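Local coordinates for hypothetical protein ST1444 (Sulfolobus tokodaii, PDB 2EO0) that probably resolves Holliday junctions during genetic recombination, cutting four-way DNA junctions by paired nicks in opposing strands, at residues 45-50 against 54-59; 74-79 against 113-118; 86-91 against 132-137. All coordinates share one frame; numbering follows the deposited sequence.

How the interactions relate
Followed from the N terminus, the chain first folds back in interaction 1, a hairpin of strands 46-50 and 53-61 closed over a short turn. Interaction 2 comes next in series, joining helix 72-85 to strand 115-117 and so tying the small three-stranded sheet to the body of the domain. Interaction 3 opens at 86-91 before interaction 2 has closed and ends on helix 128-143, so these two long loops cross. It shares the central sheet with interaction 1, since L56 pairs through its backbone with E88 and F90. Interaction 2 is more distant, about 17 Å from interaction 1 between centres, yet I78 still packs against E58.

Interaction 1 (45-50 against 54-59); sequences DIIALK and IILIEV
D45 and I46 both face I57, a classic beta bulge at the end of the hairpin that carries two probable magnesium ligands, D45 and E58. Followed outward, the D45 side chain begins with CB 3.6 Å from the carbonyl O of I57. CG, anti to the residue's own carbonyl carbon (chi1 -57°), lies 3.4 Å from E58 OE1. At the tip OD1 is 3.2 Å from E58 OE1 and OD2 is 3.0 Å from E58 OE2, with the carboxylate planes 61° apart. D45 OD2 also accepts the N-H of V59 at 2.8 Å, on its anti side, 30° out of the carboxylate plane. The close acidic pair, with E15 beside it, is consistent with the metal site of a PD-(D/E)XK nuclease. With an alanine here, the N of V59 would probably lose this acceptor and the presumed metal site one carboxylate. From the bulge onward, backbone bonds pair I46 with I57, then A48 with I55. On the face of these four, A48 CB lies 3.4 Å from I55 CG1; on the other, I47 CG1 lies 3.8 Å from L56 CD2. Helices 13-24 and 128-143 pack on the first face, helix 72-85 on the second; strands 28-30 and 88-95 flank the hairpin.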
# COMPACT_ATOMS: atom_id res chain seq x y z
N ASP A 45 10.14 -3.36 1.05
CA ASP A 45 10.81 -2.09 1.33
C ASP A 45 10.06 -0.92 0.79
O ASP A 45 10.10 0.18 1.37
CB ASP A 45 12.22 -2.10 0.74
CG ASP A 45 13.05 -3.25 1.27
OD1 ASP A 45 12.76 -3.68 2.41
OD2 ASP A 45 13.97 -3.70 0.55
N ILE A 46 9.37 -1.15 -0.31
CA ILE A 46 8.61 -0.11 -0.96
C ILE A 46 7.23 -0.61 -1.30
O ILE A 46 7.06 -1.69 -1.84
CB ILE A 46 9.27 0.32 -2.29
CG1 ILE A 46 10.67 0.88 -2.02
CG2 ILE A 46 8.37 1.37 -3.00
CD1 ILE A 46 11.45 1.13 -3.28
N ILE A 47 6.24 0.23 -1.00
CA ILE A 47 4.87 -0.09 -1.31
C ILE A 47 4.41 1.09 -2.13
O ILE A 47 4.39 2.23 -1.64
CB ILE A 47 4.03 -0.22 -0.02
CG1 ILE A 47 4.49 -1.45 0.75
CG2 ILE A 47 2.56 -0.26 -0.38
CD1 ILE A 47 3.74 -1.71 2.01
N ALA A 48 4.05 0.81 -3.37
CA ALA A 48 3.63 1.85 -4.30
C ALA A 48 2.22 1.60 -4.86
O ALA A 48 1.94 0.54 -5.41
CB ALA A 48 4.66 1.94 -5.45
N LEU A 49 1.35 2.61 -4.73
CA LEU A 49 -0.03 2.51 -5.20
C LEU A 49 -0.35 3.55 -6.26
O LEU A 49 0.12 4.70 -6.22
CB LEU A 49 -1.01 2.71 -4.03
CG LEU A 49 -0.53 2.19 -2.67
CD1 LEU A 49 -1.27 2.94 -1.55
CD2 LEU A 49 -0.74 0.68 -2.60
N LYS A 50 -1.15 3.14 -7.23
CA LYS A 50 -1.55 4.04 -8.26
C LYS A 50 -2.77 3.51 -8.97
O LYS A 50 -2.76 2.40 -9.50
CB LYS A 50 -0.42 4.27 -9.29
CG LYS A 50 -0.82 5.29 -10.36
CD LYS A 50 0.31 5.64 -11.34
CE LYS A 50 -0.18 6.69 -12.36
NZ LYS A 50 0.90 7.17 -13.29
N ILE A 54 -1.58 -2.23 -6.89
CA ILE A 54 -0.63 -2.32 -5.79
C ILE A 54 0.68 -2.95 -6.24
O ILE A 54 0.68 -4.07 -6.77
CB ILE A 54 -1.16 -3.27 -4.67
CG1 ILE A 54 -2.53 -2.82 -4.16
CG2 ILE A 54 -0.15 -3.38 -3.53
CD1 ILE A 54 -3.22 -3.90 -3.24
N ILE A 55 1.79 -2.25 -6.06
CA ILE A 55 3.07 -2.85 -6.42
C ILE A 55 4.02 -2.83 -5.23
O ILE A 55 4.26 -1.81 -4.58
CB ILE A 55 3.72 -2.20 -7.67
CG1 ILE A 55 3.91 -0.71 -7.45
CG2 ILE A 55 2.80 -2.41 -8.92
CD1 ILE A 55 4.55 -0.03 -8.65
N LEU A 56 4.52 -4.02 -4.93
CA LEU A 56 5.41 -4.19 -3.81
C LEU A 56 6.84 -4.40 -4.32
O LEU A 56 7.07 -5.14 -5.29
CB LEU A 56 4.93 -5.39 -3.00
CG LEU A 56 3.43 -5.31 -2.60
CD1 LEU A 56 2.98 -6.59 -1.90
CD2 LEU A 56 3.23 -4.11 -1.70
N ILE A 57 7.80 -3.72 -3.69
CA ILE A 57 9.17 -3.87 -4.12
C ILE A 57 10.14 -4.05 -2.99
O ILE A 57 10.20 -3.27 -2.05
CB ILE A 57 9.65 -2.67 -4.96
CG1 ILE A 57 8.65 -2.37 -6.08
CG2 ILE A 57 11.02 -2.98 -5.56
CD1 ILE A 57 8.90 -1.04 -6.75
N GLU A 58 10.92 -5.12 -3.10
CA GLU A 58 11.95 -5.43 -2.13
C GLU A 58 13.24 -5.05 -2.87
O GLU A 58 13.49 -5.47 -4.00
CB GLU A 58 11.87 -6.93 -1.80
CG GLU A 58 12.81 -7.45 -0.72
CD GLU A 58 12.71 -6.70 0.59
OE1 GLU A 58 11.60 -6.26 0.96
OE2 GLU A 58 13.77 -6.58 1.26
N VAL A 59 14.05 -4.20 -2.25
CA VAL A 59 15.28 -3.75 -2.86
C VAL A 59 16.53 -4.32 -2.20
O VAL A 59 16.71 -4.22 -1.00
CB VAL A 59 15.37 -2.21 -2.83
CG1 VAL A 59 16.65 -1.75 -3.55
CG2 VAL A 59 14.09 -1.62 -3.45

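Interaction 2 (74-79 against 113-118); sequences QAEGIR and GNYAID
Y115 reaches from strand 115-117 to helix 72-85 and meets A75, E76 and R79 there, making a cation-pi contact the centre of a helix-to-sheet junction. The strand is the middle one of a small three-stranded antiparallel sheet, and its axis runs at right angles to that of the helix, 10.7 Å away. At such a spacing one large side chain does most of the bridging: Y115 CG is anti to the carbonyl carbon (chi1 -64°), which aims the ring at the helix. R79, one turn on from A75, brings its guanidinium over the face of that ring, with CZ 4.7 Å from the centroid and 23° off the normal. The two flat groups stand almost perpendicular, their planes 86° apart, so the cation presents an edge, and R79 NH1 comes 3.4 Å from Y115 CE1. The methyl of A75 approaches obliquely, its CB 3.5 Å from CD2 of Y115. I70 of the neighbouring strand 68-70 touches both A75 and Y115, and F104 packs against R79. The E76 side chain crosses that of Y115 at about a right angle, and its carboxylate is shared between two partners: K72 forms a salt bridge with OE1, while the phenol OH of Y115 donates a hydrogen bond to the anti side of E76 OE2 at 3.1 Å, slightly out of the carboxylate plane.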
# COMPACT_ATOMS: atom_id res chain seq x y z
N GLN A 74 12.67 -14.81 5.01
CA GLN A 74 12.39 -13.46 4.58
C GLN A 74 11.60 -13.47 3.27
O GLN A 74 10.69 -12.66 3.09
CB GLN A 74 13.69 -12.67 4.39
CG GLN A 74 13.54 -11.43 3.50
CD GLN A 74 14.78 -10.56 3.51
OE1 GLN A 74 15.49 -10.44 2.51
NE2 GLN A 74 15.05 -9.94 4.65
N ALA A 75 11.94 -14.39 2.38
CA ALA A 75 11.26 -14.47 1.10
C ALA A 75 9.85 -14.96 1.27
O ALA A 75 8.93 -14.47 0.62
CB ALA A 75 12.02 -15.39 0.15
N GLU A 76 9.66 -15.95 2.13
CA GLU A 76 8.32 -16.47 2.32
C GLU A 76 7.45 -15.46 3.05
O GLU A 76 6.25 -15.38 2.80
CB GLU A 76 8.39 -17.81 3.06
CG GLU A 76 9.13 -18.86 2.26
CD GLU A 76 9.30 -20.18 2.99
OE1 GLU A 76 9.30 -20.18 4.24
OE2 GLU A 76 9.44 -21.22 2.30
N GLY A 77 8.07 -14.67 3.93
CA GLY A 77 7.36 -13.64 4.67
C GLY A 77 6.83 -12.50 3.78
O GLY A 77 5.63 -12.23 3.78
N ILE A 78 7.70 -11.83 3.04
CA ILE A 78 7.23 -10.76 2.18
C ILE A 78 6.26 -11.32 1.15
O ILE A 78 5.41 -10.61 0.62
CB ILE A 78 8.39 -10.03 1.47
CG1 ILE A 78 9.31 -11.04 0.81
CG2 ILE A 78 9.20 -9.23 2.46
CD1 ILE A 78 10.66 -10.44 0.36
N ARG A 79 6.39 -12.61 0.87
CA ARG A 79 5.51 -13.30 -0.07
C ARG A 79 4.08 -13.45 0.52
O ARG A 79 3.08 -13.32 -0.19
CB ARG A 79 6.11 -14.66 -0.37
CG ARG A 79 5.45 -15.48 -1.45
CD ARG A 79 6.41 -16.59 -1.89
NE ARG A 79 7.38 -16.11 -2.87
CZ ARG A 79 8.44 -16.80 -3.27
NH1 ARG A 79 8.69 -18.00 -2.77
NH2 ARG A 79 9.24 -16.31 -4.22
N GLY A 113 17.05 -24.46 0.41
CA GLY A 113 15.81 -23.89 0.94
C GLY A 113 15.61 -22.39 0.71
O GLY A 113 14.52 -21.85 0.90
N ASN A 114 16.68 -21.71 0.31
CA ASN A 114 16.55 -20.29 0.07
C ASN A 114 16.08 -20.08 -1.36
O ASN A 114 15.73 -21.03 -2.05
CB ASN A 114 17.87 -19.58 0.33
CG ASN A 114 18.43 -19.92 1.69
OD1 ASN A 114 19.30 -20.78 1.82
ND2 ASN A 114 17.92 -19.25 2.73
N TYR A 115 16.08 -18.83 -1.80
CA TYR A 115 15.62 -18.53 -3.13
C TYR A 115 16.70 -17.77 -3.85
O TYR A 115 17.46 -17.01 -3.23
CB TYR A 115 14.35 -17.71 -3.05
CG TYR A 115 13.21 -18.48 -2.42
CD1 TYR A 115 12.35 -19.23 -3.19
CD2 TYR A 115 13.05 -18.51 -1.04
CE1 TYR A 115 11.36 -20.02 -2.60
CE2 TYR A 115 12.09 -19.28 -0.45
CZ TYR A 115 11.24 -20.03 -1.22
OH TYR A 115 10.28 -20.82 -0.61
N ALA A 116 16.79 -18.00 -5.15
CA ALA A 116 17.82 -17.35 -5.94
C ALA A 116 17.45 -17.20 -7.39
O ALA A 116 16.53 -17.83 -7.91
CB ALA A 116 19.13 -18.11 -5.82
N ILE A 117 18.21 -16.32 -8.03
CA ILE A 117 18.04 -16.00 -9.42
C ILE A 117 19.46 -15.68 -9.89
O ILE A 117 20.26 -15.09 -9.14
CB ILE A 117 17.08 -14.76 -9.56
CG1 ILE A 117 16.87 -14.41 -11.04
CG2 ILE A 117 17.60 -13.56 -8.76
CD1 ILE A 117 15.82 -15.31 -11.72
N ASP A 118 19.79 -16.12 -11.10
CA ASP A 118 21.12 -15.87 -11.67
C ASP A 118 21.26 -14.39 -12.05
O ASP A 118 20.30 -13.79 -12.54
CB ASP A 118 21.31 -16.79 -12.88
CG ASP A 118 20.21 -16.64 -13.89
OD1 ASP A 118 20.44 -15.94 -14.90
OD2 ASP A 118 19.09 -17.19 -13.68

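Interaction 3 (86-91 against 132-137); sequences GGELFL and VRYVES
Strand 88-95, bearing E88 and F90, and helix 128-143, bearing Y134, keep their backbones well apart: the nearest CA pair, E88 and V135, is separated by 9.4 Å, so long side chains must span the interval. The helix is laid against the central sheet of this alpha/beta nuclease fold. The strand follows G86, which with a phi of 76° ends the preceding helical stretch, and its alternation sends E88 and F90 to the helix while L89 packs on L56 and F104. On the helix, Y134 holds CG anti to the backbone N (chi1 172°), and this directs its ring toward the strand. The rings of F90 and Y134 meet obliquely, with centroids 5.8 Å apart and planes at 70°. At the F90 ring the approach is at the edge, where F90 CZ lies 3.6 Å from Y134 CE2. E88 comes from the opposite direction to the tyrosine, and its carboxylate end, with CD in the ring plane, lies at the edge of the Y134 ring. A hydrogen bond from Y134 OH to E88 OE2 is indicated, but the modelled 2.4 Å is very short and the position of OE2 is doubtful. The same uncertainty attaches to its salt bridge with K138, one helical turn after Y134; K103 NZ makes a weak hydrogen bond to Y134 OH. V135 turns to I55 and F27, extending the contact onto strand 53-61. Back on the helix, S137 OG donates to the carbonyl O of Y134 at 2.9 Å.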
# COMPACT_ATOMS: atom_id res chain seq x y z
N GLY A 86 -2.60 -8.71 -1.97
CA GLY A 86 -3.07 -8.91 -3.33
C GLY A 86 -2.26 -8.06 -4.30
O GLY A 86 -2.68 -7.85 -5.44
N GLY A 87 -1.10 -7.58 -3.86
CA GLY A 87 -0.27 -6.76 -4.73
C GLY A 87 0.80 -7.51 -5.52
O GLY A 87 1.23 -8.59 -5.14
N GLU A 88 1.22 -6.95 -6.64
CA GLU A 88 2.26 -7.58 -7.45
C GLU A 88 3.60 -7.28 -6.81
O GLU A 88 3.98 -6.12 -6.65
CB GLU A 88 2.24 -7.04 -8.87
CG GLU A 88 1.38 -7.83 -9.79
CD GLU A 88 2.07 -8.09 -11.11
OE1 GLU A 88 2.92 -9.01 -11.18
OE2 GLU A 88 1.76 -7.35 -12.06
N LEU A 89 4.31 -8.33 -6.44
CA LEU A 89 5.59 -8.20 -5.78
C LEU A 89 6.79 -8.33 -6.73
O LEU A 89 6.85 -9.27 -7.52
CB LEU A 89 5.68 -9.27 -4.69
CG LEU A 89 6.99 -9.23 -3.95
CD1 LEU A 89 7.05 -7.92 -3.21
CD2 LEU A 89 7.14 -10.43 -3.04
N PHE A 90 7.74 -7.40 -6.62
CA PHE A 90 8.94 -7.38 -7.46
C PHE A 90 10.23 -7.34 -6.64
O PHE A 90 10.28 -6.82 -5.52
CB PHE A 90 8.97 -6.14 -8.37
CG PHE A 90 7.86 -6.10 -9.40
CD1 PHE A 90 6.56 -5.77 -9.03
CD2 PHE A 90 8.12 -6.39 -10.73
CE1 PHE A 90 5.54 -5.73 -9.96
CE2 PHE A 90 7.10 -6.35 -11.68
CZ PHE A 90 5.81 -6.02 -11.30
N LEU A 91 11.30 -7.88 -7.23
CA LEU A 91 12.62 -7.83 -6.61
C LEU A 91 13.43 -6.77 -7.38
O LEU A 91 13.66 -6.90 -8.59
CB LEU A 91 13.32 -9.18 -6.71
CG LEU A 91 14.81 -9.21 -6.34
CD1 LEU A 91 14.98 -8.99 -4.87
CD2 LEU A 91 15.45 -10.57 -6.75
N VAL A 132 7.54 0.81 -14.75
CA VAL A 132 6.47 1.78 -14.86
C VAL A 132 5.54 1.48 -16.03
O VAL A 132 4.33 1.43 -15.84
CB VAL A 132 7.03 3.21 -14.97
CG1 VAL A 132 5.93 4.20 -15.29
CG2 VAL A 132 7.70 3.58 -13.67
N ARG A 133 6.09 1.27 -17.22
CA ARG A 133 5.23 0.97 -18.37
C ARG A 133 4.37 -0.24 -18.06
O ARG A 133 3.17 -0.29 -18.38
CB ARG A 133 6.06 0.69 -19.63
CG ARG A 133 6.57 1.94 -20.33
CD ARG A 133 7.39 1.61 -21.58
NE ARG A 133 7.88 2.83 -22.24
CZ ARG A 133 8.62 2.84 -23.36
NH1 ARG A 133 8.97 1.70 -23.96
NH2 ARG A 133 9.01 4.00 -23.87
N TYR A 134 4.99 -1.23 -17.42
CA TYR A 134 4.29 -2.45 -17.06
C TYR A 134 3.14 -2.13 -16.11
O TYR A 134 2.03 -2.63 -16.27
CB TYR A 134 5.23 -3.42 -16.36
CG TYR A 134 4.48 -4.58 -15.80
CD1 TYR A 134 4.07 -5.62 -16.63
CD2 TYR A 134 4.15 -4.65 -14.44
CE1 TYR A 134 3.35 -6.69 -16.14
CE2 TYR A 134 3.43 -5.70 -13.94
CZ TYR A 134 3.04 -6.74 -14.79
OH TYR A 134 2.40 -7.85 -14.30
N VAL A 135 3.44 -1.34 -15.09
CA VAL A 135 2.41 -0.97 -14.14
C VAL A 135 1.26 -0.25 -14.86
O VAL A 135 0.10 -0.52 -14.59
CB VAL A 135 2.95 -0.05 -13.02
CG1 VAL A 135 1.82 0.34 -12.09
CG2 VAL A 135 4.05 -0.77 -12.23
N GLU A 136 1.60 0.65 -15.78
CA GLU A 136 0.58 1.38 -16.53
C GLU A 136 -0.34 0.47 -17.32
O GLU A 136 -1.54 0.74 -17.40
CB GLU A 136 1.22 2.37 -17.51
CG GLU A 136 1.76 3.63 -16.87
CD GLU A 136 0.72 4.30 -15.99
OE1 GLU A 136 -0.49 4.17 -16.30
OE2 GLU A 136 1.12 4.97 -15.00
N SER A 137 0.20 -0.59 -17.91
CA SER A 137 -0.60 -1.51 -18.70
C SER A 137 -1.54 -2.31 -17.81
O SER A 137 -2.57 -2.81 -18.28
CB SER A 137 0.28 -2.46 -19.52
OG SER A 137 0.81 -3.52 -18.75